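Beta-N-acetylhexosaminidase (Beutenbergia cavernae, PDB 5BU9) probably hydrolyses terminal non-reducing N-acetyl-D-hexosamine residues from N-acetyl-beta-D-hexosaminides, as a member of glycoside hydrolase family 3. Local coordinates at residues Ser46-Gly49 against Val50-Ala54. Sequence-based numbering, arbitrary orientation.
Sequences SNAG and VDATA
Thr-53 reaches back over the first turn of helix 50-61 to the carbonyl of Gly-49, the N-cap residue, and grips its oxygen twice. Thr-53 N gives the ordinary helical bond to Gly-49 O at 3.0 Å. Thr-53 OG1 donates to the same Gly-49 O at 2.8 Å, but from above the carbonyl plane, 40° out of it. With chi1 at -59° the hydroxyl sits beside its own backbone N and anti to the carbonyl carbon, which brings it to the carbonyl of the cap residue. At the positive phi of Gly-49 a side chain would collide with the carbonyl oxygen of Ala-48, so glycine suits this entry into the helix. The methyls of Ala-48 and Ala-52 abut, CB to CB, at 3.5 Å. Water 3 spans the same pair, donating to Ala-48 O and accepting from Ala-52 N at 2.8 Å. Ser-46 opens an ST turn, its OG accepting from Ala-48 N in a nearly straight bond (168°), while water 2 links that OG to Thr-53 OG1. Water 1 takes the Gly-49 N-H at 2.8 Å. The backbone of Ser-46 also hydrogen-bonds with Val-87 and Arg-89, joining this loop after strand 39-43 to that part of the TIM-barrel domain. A valine in place of Thr-53 would probably cost Gly-49 O its second donor and leave water 2 without its link to the helix. Directly and through water, one hydroxyl thus ties the barrel loop to the start of its helix.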
ATOM      1  N   SER A  46      11.203   9.270  10.495  1.00 56.86           N
ATOM      2  CA  SER A  46      12.642   9.327  10.591  1.00 52.62           C
ATOM      3  C   SER A  46      13.148  10.675  10.136  1.00 54.28           C
ATOM      4  O   SER A  46      12.687  11.227   9.134  1.00 45.59           O
ATOM      5  CB  SER A  46      13.285   8.239   9.755  1.00 64.65           C
ATOM      6  OG  SER A  46      14.682   8.388   9.818  1.00 44.63           O
ATOM      7  N   ASN A  47      14.109  11.194  10.880  1.00 38.17           N
ATOM      8  CA  ASN A  47      14.752  12.461  10.564  1.00 38.96           C
ATOM      9  C   ASN A  47      16.211  12.212  10.217  1.00 57.68           C
ATOM     10  O   ASN A  47      17.013  13.144  10.179  1.00 42.01           O
ATOM     11  CB  ASN A  47      14.660  13.412  11.757  1.00 60.06           C
ATOM     12  CG  ASN A  47      14.658  14.864  11.357  1.00 78.49           C
ATOM     13  OD1 ASN A  47      13.909  15.266  10.459  1.00 84.71           O
ATOM     14  ND2 ASN A  47      15.482  15.679  12.043  1.00 76.50           N
ATOM     15  N   ALA A  48      16.573  10.954   9.992  1.00 38.25           N
ATOM     16  CA  ALA A  48      17.992  10.627   9.891  1.00 55.35           C
ATOM     17  C   ALA A  48      18.585  11.149   8.574  1.00 39.19           C
ATOM     18  O   ALA A  48      19.755  11.496   8.521  1.00 43.18           O
ATOM     19  CB  ALA A  48      18.210   9.139  10.032  1.00 45.39           C
ATOM     20  N   GLY A  49      17.761  11.253   7.543  1.00 41.44           N
ATOM     21  CA  GLY A  49      18.222  11.747   6.258  1.00 45.77           C
ATOM     22  C   GLY A  49      18.492  10.665   5.223  1.00 37.94           C
ATOM     23  O   GLY A  49      18.405   9.466   5.516  1.00 45.20           O
ATOM     24  N   VAL A  50      18.842  11.098   4.014  1.00 41.69           N
ATOM     25  CA  VAL A  50      18.941  10.204   2.859  1.00 47.18           C
ATOM     26  C   VAL A  50      20.004   9.119   3.031  1.00 44.57           C
ATOM     27  O   VAL A  50      19.705   7.934   2.883  1.00 43.56           O
ATOM     28  CB  VAL A  50      19.202  11.009   1.577  1.00 46.29           C
ATOM     29  CG1 VAL A  50      19.631  10.084   0.470  1.00 41.25           C
ATOM     30  CG2 VAL A  50      17.942  11.749   1.166  1.00 48.46           C
ATOM     31  N   ASP A  51      21.232   9.516   3.353  1.00 40.22           N
ATOM     32  CA  ASP A  51      22.326   8.560   3.541  1.00 51.55           C
ATOM     33  C   ASP A  51      22.046   7.544   4.654  1.00 50.29           C
ATOM     34  O   ASP A  51      22.306   6.358   4.484  1.00 51.31           O
ATOM     35  CB  ASP A  51      23.657   9.288   3.843  1.00 44.87           C
ATOM     36  CG  ASP A  51      24.189  10.079   2.650  1.00 59.88           C
ATOM     37  OD1 ASP A  51      24.101   9.587   1.498  1.00 80.34           O
ATOM     38  OD2 ASP A  51      24.694  11.203   2.874  1.00 68.61           O
ATOM     39  N   ALA A  52      21.537   7.997   5.798  1.00 40.47           N
ATOM     40  CA  ALA A  52      21.267   7.074   6.897  1.00 47.85           C
ATOM     41  C   ALA A  52      20.180   6.076   6.515  1.00 37.31           C
ATOM     42  O   ALA A  52      20.259   4.898   6.875  1.00 52.01           O
ATOM     43  CB  ALA A  52      20.869   7.821   8.134  1.00 48.59           C
ATOM     44  N   THR A  53      19.183   6.547   5.770  1.00 41.50           N
ATOM     45  CA  THR A  53      18.109   5.679   5.288  1.00 42.48           C
ATOM     46  C   THR A  53      18.654   4.680   4.256  1.00 48.39           C
ATOM     47  O   THR A  53      18.320   3.511   4.298  1.00 41.67           O
ATOM     48  CB  THR A  53      16.966   6.491   4.681  1.00 42.96           C
ATOM     49  OG1 THR A  53      16.459   7.392   5.671  1.00 47.55           O
ATOM     50  CG2 THR A  53      15.821   5.568   4.174  1.00 32.81           C
ATOM     51  N   ALA A  54      19.503   5.142   3.342  1.00 40.98           N
ATOM     52  CA  ALA A  54      20.126   4.248   2.372  1.00 43.13           C
ATOM     53  C   ALA A  54      20.883   3.129   3.057  1.00 43.47           C
ATOM     54  O   ALA A  54      20.927   2.019   2.527  1.00 45.07           O
ATOM     55  CB  ALA A  54      21.081   5.025   1.441  1.00 39.72           C
TER
HETATM   56  O   HOH W   1      15.211  10.198   7.129  1.00 35.99           O
HETATM   57  O   HOH W   2      15.880   6.669   8.395  1.00 41.92           O
HETATM   58  O   HOH W   3      21.786  10.645   6.547  1.00 47.14           O